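Xaa-Pro dipeptidase (Lactobacillus brevis, PDB 3I7M) probably acts, as a full-length protein, as a manganese-dependent M24B metallo-aminopeptidase; this chain is its creatinase/prolidase-type N-terminal domain. Local coordinates at residues 20-25 and 102-107; 42-47 and 54-59. One frame throughout, in Å; residues are numbered along the deposited sequence.

Interaction 1 of 2, residues 20-25 and 102-107; sequences MTYLSN and VAIEKG
E105 reaches from the end of one strand to the turn that follows the other, and its carboxylate oxygen OE1 takes two backbone N-H groups at once. The N of S24 meets OE1 at 2.9 Å, nearly in line with the C-O bond, though its N-H is bent to 137°. The N of N25 gives a straighter bond (169°) to the same OE1, coming from above the carboxylate plane. With CG turned opposite the carbonyl carbon (chi1 -65°) and the chain extended beyond it, the carboxylate is carried across to the turn, while CG rests against CD2 of L23 at 3.8 Å. The other oxygen, OE2, bonds to the hydroxyl of T28 and to a water shared with ND2 of N25, so both oxygens of this buried group are satisfied. Replacing E105 by alanine removes this carboxylate, and the N-H groups of S24 and N25 would probably lose their shared acceptor, while T28 would lose its partner. A second water bridges the widening strand ends, linking O of Y22, OG of S24 and N of E105.

Further back the strands pair directly: A103 N donates to M20 O at 3.1 Å, and Y22 N to A103 O at 2.8 Å. Selenomethionine M20 lays its terminal CE 3.9 Å from both methyls of V102; M20 lies against V92 of helix 84-94 and V102 against F126, a buried setting that suits apolar groups. On the reverse face the small A103 accommodates T21, whose OG1 lies 3.5 Å from its CB and bonds to T13. This is parallel pairing of two interior strands, 101-104 lying between 20-23 and 125-129, in the mixed alpha/beta sheet of the creatinase/prolidase N-terminal domain, with N25 as N-cap of the helix that follows.

Interaction 2 of 2, residues 42-47 and 54-59; sequences RVLALV and PFIFAP
The F55 ring carries V47 on one face: CB of V47 lies 4.0 Å from the ring centroid and 19° off its normal, a CH-pi contact, with CG2 3.8 Å from CZ. V47 and F55 run side by side and point the same way, as expected of residues directly opposite each other in a sheet. The first torsion of F55 (chi1 67°) sets CG between the backbone N and the carbonyl carbon, which folds the ring over toward the valine; a beta-branched residue offers it a broad, rigid surface. F57 stands on the same side of the sheet. Its ring approaches V43 more loosely, CD2 being 4.3 Å from CG1, and meets the ring of Y78 with the two planes only about 15° apart. Helix 84-94 packs on these aromatic groups through Q91 and I88, while A45, opposite F57, is small, and Y22 of the neighbouring strand packs against it.

On the other face L46 and I56 form the non-hydrogen-bonded pair, CG of L46 lying 3.7 Å from CG1 of I56. L44 reaches CB of A58 with CD1 at 3.7 Å, and helix 26-33 covers L44, L46 and I56, aliphatic groups that shape themselves to a helix surface.

Four backbone bonds join A45 to F57 and V47 to F55; the two between A45 and F57, N to O in each direction, are both 2.8 Å. Beyond them P59, with no N-H to give, closes the ladder: its CD sits 3.4 Å from O of V43, a buried carbonyl without a polar partner. P59 also touches the aliphatic part of R42, whose guanidinium turns to a salt bridge with D80. The whole is an antiparallel beta hairpin, strands 45-48 and 55-59, sandwiched between helices within the mixed sheet.

Both contacts are largely buried and belong to one mixed sheet, in which strands 20-23 and 45-48 are neighbours; a probable hydrogen bond from L23 N to L46 O, 2.8 Å long, joins them. Interaction 1 brings together strands far apart in sequence and runs parallel, whereas interaction 2 is a local antiparallel hairpin. Their chemistry differs accordingly: beyond its short ladder, 20-25 with 102-107 relies on a buried carboxylate and waters where the strands end, while 42-47 with 54-59 joins a fuller backbone ladder to almost wholly apolar side-chain packing, only R42 lying exposed at its margin. Helices 84-94 and 26-33 serve both, and the Y22 hydroxyl packs against A45 and V43.

Interaction 1 of 2, residues 20-25 and 102-107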
HETATM    1  N   MSE A  20       1.030  -9.318   2.465  1.00 10.02           N
HETATM    2  CA  MSE A  20       0.640  -8.143   1.677  1.00 10.56           C
HETATM    3  C   MSE A  20       1.900  -7.379   1.374  1.00  9.00           C
HETATM    4  O   MSE A  20       2.938  -7.540   2.013  1.00 10.43           O
HETATM    5  CB  MSE A  20      -0.359  -7.256   2.336  1.00 12.94           C
HETATM    6  CG  MSE A  20       0.184  -6.671   3.601  1.00 14.23           C
HETATM    7 SE   MSE A  20      -1.176  -5.730   4.593  0.60 19.54          SE
HETATM    8  CE  MSE A  20      -0.117  -4.854   5.791  1.00 19.09           C
ATOM      9  N   THR A  21       1.783  -6.532   0.349  1.00  8.98           N
ATOM     10  CA  THR A  21       2.783  -5.538  -0.017  1.00  8.88           C
ATOM     11  C   THR A  21       2.170  -4.159   0.169  1.00  9.16           C
ATOM     12  O   THR A  21       1.078  -3.915  -0.376  1.00  9.82           O
ATOM     13  CB  THR A  21       3.215  -5.793  -1.419  1.00  9.81           C
ATOM     14  OG1 THR A  21       3.996  -7.005  -1.432  1.00 10.28           O
ATOM     15  CG2 THR A  21       4.080  -4.679  -1.941  1.00 11.42           C
ATOM     16  N   TYR A  22       2.886  -3.277   0.862  1.00  8.60           N
ATOM     17  CA  TYR A  22       2.421  -1.901   1.128  1.00  8.45           C
ATOM     18  C   TYR A  22       3.294  -0.991   0.320  1.00  7.30           C
ATOM     19  O   TYR A  22       4.499  -0.851   0.636  1.00  8.40           O
ATOM     20  CB  TYR A  22       2.530  -1.649   2.628  1.00  7.91           C
ATOM     21  CG  TYR A  22       2.099  -0.252   3.009  1.00  8.07           C
ATOM     22  CD1 TYR A  22       0.781  -0.010   3.365  1.00 10.38           C
ATOM     23  CD2 TYR A  22       3.005   0.751   3.158  1.00  8.16           C
ATOM     24  CE1 TYR A  22       0.380   1.279   3.687  1.00  9.81           C
ATOM     25  CE2 TYR A  22       2.596   2.075   3.498  1.00  8.67           C
ATOM     26  CZ  TYR A  22       1.294   2.259   3.793  1.00  7.96           C
ATOM     27  OH  TYR A  22       0.872   3.565   4.100  1.00 12.57           O
ATOM     28  N   LEU A  23       2.764  -0.368  -0.739  1.00  8.64           N
ATOM     29  CA  LEU A  23       3.507   0.558  -1.632  1.00  8.23           C
ATOM     30  C   LEU A  23       3.200   1.992  -1.205  1.00  8.00           C
ATOM     31  O   LEU A  23       2.002   2.352  -1.033  1.00 10.03           O
ATOM     32  CB  LEU A  23       3.073   0.321  -3.044  1.00  9.61           C
ATOM     33  CG  LEU A  23       3.400  -1.074  -3.568  1.00  8.71           C
ATOM     34  CD1 LEU A  23       2.846  -1.156  -5.000  1.00 12.16           C
ATOM     35  CD2 LEU A  23       4.861  -1.467  -3.487  1.00  8.93           C
ATOM     36  N   SER A  24       4.271   2.736  -0.986  1.00  7.37           N
ATOM     37  CA  SER A  24       4.201   4.130  -0.494  1.00  8.50           C
ATOM     38  C   SER A  24       4.927   5.122  -1.367  1.00  8.73           C
ATOM     39  O   SER A  24       4.822   6.345  -1.090  1.00  9.55           O
ATOM     40  CB  SER A  24       4.792   4.162   0.927  1.00  9.29           C
ATOM     41  OG  SER A  24       6.135   3.653   0.925  1.00  8.62           O
ATOM     42  N   ASN A  25       5.771   4.678  -2.297  1.00  8.86           N
ATOM     43  CA  ASN A  25       6.582   5.594  -3.092  1.00  9.55           C
ATOM     44  C   ASN A  25       5.667   6.258  -4.124  1.00 10.32           C
ATOM     45  O   ASN A  25       5.113   5.552  -4.921  1.00 10.43           O
ATOM     46  CB  ASN A  25       7.760   4.830  -3.722  1.00  9.47           C
ATOM     47  CG  ASN A  25       8.719   5.687  -4.467  1.00  9.48           C
ATOM     48  OD1 ASN A  25       8.466   6.884  -4.735  1.00 12.40           O
ATOM     49  ND2 ASN A  25       9.851   5.120  -4.773  1.00 12.06           N
ATOM     50  N   VAL A 102       5.271  -8.704   5.746  1.00  9.03           N
ATOM     51  CA  VAL A 102       4.810  -7.548   4.977  1.00  9.65           C
ATOM     52  C   VAL A 102       5.963  -6.967   4.188  1.00  9.09           C
ATOM     53  O   VAL A 102       7.049  -6.765   4.738  1.00 12.07           O
ATOM     54  CB  VAL A 102       4.167  -6.453   5.881  1.00  9.55           C
ATOM     55  CG1 VAL A 102       3.691  -5.321   5.017  1.00 11.73           C
ATOM     56  CG2 VAL A 102       3.023  -7.037   6.699  1.00 11.61           C
ATOM     57  N   ALA A 103       5.804  -6.778   2.881  1.00  8.25           N
ATOM     58  CA  ALA A 103       6.805  -6.139   2.052  1.00  7.24           C
ATOM     59  C   ALA A 103       6.502  -4.653   1.956  1.00  8.17           C
ATOM     60  O   ALA A 103       5.331  -4.254   1.875  1.00  8.68           O
ATOM     61  CB  ALA A 103       6.778  -6.749   0.669  1.00  8.66           C
ATOM     62  N   ILE A 104       7.569  -3.870   2.029  1.00  7.34           N
ATOM     63  CA  ILE A 104       7.496  -2.406   1.909  1.00  6.49           C
ATOM     64  C   ILE A 104       8.601  -1.935   0.941  1.00  6.34           C
ATOM     65  O   ILE A 104       9.521  -2.715   0.608  1.00  7.33           O
ATOM     66  CB  ILE A 104       7.599  -1.674   3.264  1.00  7.36           C
ATOM     67  CG1 ILE A 104       8.770  -2.200   4.064  1.00  7.65           C
ATOM     68  CG2 ILE A 104       6.270  -1.849   4.026  1.00  8.28           C
ATOM     69  CD1 ILE A 104       9.143  -1.328   5.204  1.00 10.32           C
ATOM     70  N   GLU A 105       8.574  -0.686   0.540  1.00  6.75           N
ATOM     71  CA  GLU A 105       9.579  -0.052  -0.286  1.00  6.91           C
ATOM     72  C   GLU A 105      10.524   0.630   0.701  1.00  6.32           C
ATOM     73  O   GLU A 105      10.427   1.825   1.037  1.00  6.73           O
ATOM     74  CB  GLU A 105       8.933   1.002  -1.200  1.00  6.64           C
ATOM     75  CG  GLU A 105       7.993   0.311  -2.176  1.00  7.03           C
ATOM     76  CD  GLU A 105       7.409   1.296  -3.141  1.00  9.03           C
ATOM     77  OE1 GLU A 105       6.349   1.901  -2.830  1.00  9.06           O
ATOM     78  OE2 GLU A 105       7.967   1.436  -4.254  1.00  9.68           O
ATOM     79  N   LYS A 106      11.495  -0.124   1.169  1.00  7.19           N
ATOM     80  CA  LYS A 106      12.327   0.341   2.281  1.00  7.33           C
ATOM     81  C   LYS A 106      13.210   1.501   1.919  1.00  7.06           C
ATOM     82  O   LYS A 106      13.623   2.280   2.777  1.00  6.95           O
ATOM     83  CB  LYS A 106      13.203  -0.789   2.819  1.00  7.78           C
ATOM     84  CG  LYS A 106      12.356  -1.854   3.429  1.00  8.14           C
ATOM     85  CD  LYS A 106      13.169  -2.916   4.233  1.00  9.15           C
ATOM     86  CE  LYS A 106      12.272  -3.832   5.068  1.00 10.85           C
ATOM     87  NZ  LYS A 106      13.107  -4.878   5.871  1.00  9.69           N
ATOM     88  N   GLY A 107      13.581   1.681   0.655  1.00  7.30           N
ATOM     89  CA  GLY A 107      14.379   2.824   0.273  1.00  6.77           C
ATOM     90  C   GLY A 107      13.685   4.148   0.410  1.00  6.18           C
ATOM     91  O   GLY A 107      14.348   5.198   0.512  1.00  7.95           O
TER
HETATM   92  O   HOH W   1       6.385   0.926   1.405  1.00  8.70           O
HETATM   93  O   HOH W   2      10.464   2.236  -4.413  1.00 13.77           O

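Interaction 2 of 2, residues 42-47 and 54-59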
ATOM      1  N   ARG A  42       0.632  13.732   4.366  1.00 17.65           N
ATOM      2  CA  ARG A  42      -0.455  12.782   4.519  1.00 15.25           C
ATOM      3  C   ARG A  42      -0.105  11.386   3.965  1.00 14.08           C
ATOM      4  O   ARG A  42       1.022  11.131   3.519  1.00 15.06           O
ATOM      5  CB  ARG A  42      -1.758  13.329   3.963  1.00 15.08           C
ATOM      6  CG  ARG A  42      -2.443  14.413   4.907  1.00 17.25           C
ATOM      7  CD  ARG A  42      -3.612  15.046   4.171  1.00 13.75           C
ATOM      8  NE  ARG A  42      -4.199  16.241   4.741  1.00 17.05           N
ATOM      9  CZ  ARG A  42      -3.561  17.387   4.787  1.00 15.58           C
ATOM     10  NH1 ARG A  42      -4.169  18.468   5.232  1.00 14.01           N
ATOM     11  NH2 ARG A  42      -2.326  17.471   4.342  1.00 20.39           N
ATOM     12  N   VAL A  43      -1.054  10.479   4.035  1.00 11.87           N
ATOM     13  CA  VAL A  43      -0.782   9.071   3.782  1.00 10.64           C
ATOM     14  C   VAL A  43      -1.470   8.658   2.486  1.00 10.15           C
ATOM     15  O   VAL A  43      -2.712   8.746   2.326  1.00 11.80           O
ATOM     16  CB  VAL A  43      -1.234   8.176   4.957  1.00 12.05           C
ATOM     17  CG1 VAL A  43      -0.995   6.674   4.626  1.00 11.61           C
ATOM     18  CG2 VAL A  43      -0.588   8.578   6.219  1.00 10.40           C
ATOM     19  N   LEU A  44      -0.686   8.241   1.499  1.00  9.63           N
ATOM     20  CA  LEU A  44      -1.141   7.678   0.226  1.00  8.65           C
ATOM     21  C   LEU A  44      -0.469   6.320   0.068  1.00  8.96           C
ATOM     22  O   LEU A  44       0.774   6.246   0.199  1.00 12.56           O
ATOM     23  CB  LEU A  44      -0.747   8.570  -0.912  1.00  9.75           C
ATOM     24  CG  LEU A  44      -0.933   8.036  -2.331  1.00 10.87           C
ATOM     25  CD1 LEU A  44      -2.430   7.917  -2.707  1.00 11.95           C
ATOM     26  CD2 LEU A  44      -0.192   8.879  -3.361  1.00 14.15           C
ATOM     27  N   ALA A  45      -1.259   5.282  -0.129  1.00  7.47           N
ATOM     28  CA  ALA A  45      -0.678   3.935  -0.228  1.00  8.22           C
ATOM     29  C   ALA A  45      -1.443   3.107  -1.199  1.00  9.11           C
ATOM     30  O   ALA A  45      -2.637   3.330  -1.447  1.00 10.26           O
ATOM     31  CB  ALA A  45      -0.747   3.268   1.185  1.00 11.88           C
ATOM     32  N   LEU A  46      -0.769   2.103  -1.726  1.00  9.45           N
ATOM     33  CA  LEU A  46      -1.376   1.099  -2.595  1.00  9.89           C
ATOM     34  C   LEU A  46      -1.032  -0.266  -2.001  1.00  8.80           C
ATOM     35  O   LEU A  46       0.150  -0.572  -1.830  1.00  9.94           O
ATOM     36  CB  LEU A  46      -0.908   1.256  -4.032  1.00 10.37           C
ATOM     37  CG  LEU A  46      -1.712   0.537  -5.108  1.00 12.87           C
ATOM     38  CD1 LEU A  46      -1.369   1.134  -6.486  1.00 17.16           C
ATOM     39  CD2 LEU A  46      -1.400  -0.922  -5.024  1.00 14.82           C
ATOM     40  N   VAL A  47      -2.031  -1.022  -1.587  1.00 10.14           N
ATOM     41  CA  VAL A  47      -1.857  -2.285  -0.873  1.00  9.56           C
ATOM     42  C   VAL A  47      -2.209  -3.420  -1.783  1.00 10.78           C
ATOM     43  O   VAL A  47      -3.269  -3.442  -2.383  1.00 11.27           O
ATOM     44  CB  VAL A  47      -2.703  -2.345   0.375  1.00  9.28           C
ATOM     45  CG1 VAL A  47      -2.568  -3.707   1.087  1.00 13.18           C
ATOM     46  CG2 VAL A  47      -2.318  -1.130   1.263  1.00 12.21           C
ATOM     47  N   PRO A  54      -6.354  -5.567  -4.847  1.00 12.79           N
ATOM     48  CA  PRO A  54      -5.666  -4.497  -4.110  1.00 11.03           C
ATOM     49  C   PRO A  54      -6.615  -3.360  -3.756  1.00 12.10           C
ATOM     50  O   PRO A  54      -7.771  -3.354  -4.176  1.00 13.24           O
ATOM     51  CB  PRO A  54      -4.651  -3.997  -5.095  1.00 10.87           C
ATOM     52  CG  PRO A  54      -5.385  -4.124  -6.460  1.00 12.53           C
ATOM     53  CD  PRO A  54      -6.184  -5.423  -6.300  1.00 12.96           C
ATOM     54  N   PHE A  55      -6.107  -2.372  -3.036  1.00 10.82           N
ATOM     55  CA  PHE A  55      -6.840  -1.139  -2.823  1.00 11.16           C
ATOM     56  C   PHE A  55      -5.844   0.004  -2.709  1.00 10.60           C
ATOM     57  O   PHE A  55      -4.648  -0.183  -2.420  1.00 10.57           O
ATOM     58  CB  PHE A  55      -7.753  -1.181  -1.612  1.00 11.20           C
ATOM     59  CG  PHE A  55      -7.088  -1.275  -0.284  1.00 13.95           C
ATOM     60  CD1 PHE A  55      -6.717  -0.148   0.441  1.00 12.25           C
ATOM     61  CD2 PHE A  55      -6.884  -2.513   0.292  1.00 13.12           C
ATOM     62  CE1 PHE A  55      -6.110  -0.256   1.678  1.00 12.36           C
ATOM     63  CE2 PHE A  55      -6.326  -2.665   1.538  1.00 12.27           C
ATOM     64  CZ  PHE A  55      -5.940  -1.512   2.265  1.00 11.92           C
ATOM     65  N   ILE A  56      -6.314   1.212  -2.940  1.00 10.65           N
ATOM     66  CA  ILE A  56      -5.568   2.433  -2.682  1.00  9.80           C
ATOM     67  C   ILE A  56      -6.176   3.120  -1.462  1.00  9.70           C
ATOM     68  O   ILE A  56      -7.411   3.129  -1.274  1.00 10.55           O
ATOM     69  CB  ILE A  56      -5.553   3.367  -3.884  1.00 10.26           C
ATOM     70  CG1 ILE A  56      -4.703   2.731  -4.937  1.00 10.80           C
ATOM     71  CG2 ILE A  56      -5.047   4.766  -3.549  1.00 11.23           C
ATOM     72  CD1 ILE A  56      -4.725   3.502  -6.262  1.00 14.84           C
ATOM     73  N   PHE A  57      -5.326   3.723  -0.629  1.00  9.09           N
ATOM     74  CA  PHE A  57      -5.739   4.506   0.533  1.00  9.87           C
ATOM     75  C   PHE A  57      -5.149   5.892   0.376  1.00  8.82           C
ATOM     76  O   PHE A  57      -3.966   6.044   0.033  1.00  9.24           O
ATOM     77  CB  PHE A  57      -5.226   3.866   1.818  1.00  9.71           C
ATOM     78  CG  PHE A  57      -5.740   4.500   3.026  1.00 10.81           C
ATOM     79  CD1 PHE A  57      -6.940   4.076   3.606  1.00 13.40           C
ATOM     80  CD2 PHE A  57      -5.056   5.543   3.653  1.00 12.94           C
ATOM     81  CE1 PHE A  57      -7.446   4.715   4.755  1.00 14.20           C
ATOM     82  CE2 PHE A  57      -5.613   6.137   4.801  1.00 15.27           C
ATOM     83  CZ  PHE A  57      -6.788   5.688   5.294  1.00 14.14           C
ATOM     84  N   ALA A  58      -5.962   6.955   0.503  1.00  9.29           N
ATOM     85  CA  ALA A  58      -5.552   8.276   0.177  1.00  8.75           C
ATOM     86  C   ALA A  58      -6.267   9.307   0.978  1.00  8.85           C
ATOM     87  O   ALA A  58      -7.340   9.032   1.491  1.00 10.03           O
ATOM     88  CB  ALA A  58      -5.794   8.568  -1.306  1.00  9.31           C
ATOM     89  N   PRO A  59      -5.763  10.548   1.025  1.00  8.59           N
ATOM     90  CA  PRO A  59      -6.569  11.645   1.577  1.00  8.42           C
ATOM     91  C   PRO A  59      -7.855  11.787   0.791  1.00  7.98           C
ATOM     92  O   PRO A  59      -7.881  11.617  -0.415  1.00  9.38           O
ATOM     93  CB  PRO A  59      -5.656  12.844   1.473  1.00  9.74           C
ATOM     94  CG  PRO A  59      -4.192  12.232   1.278  1.00 14.00           C
ATOM     95  CD  PRO A  59      -4.434  11.001   0.536  1.00  9.23           C
TER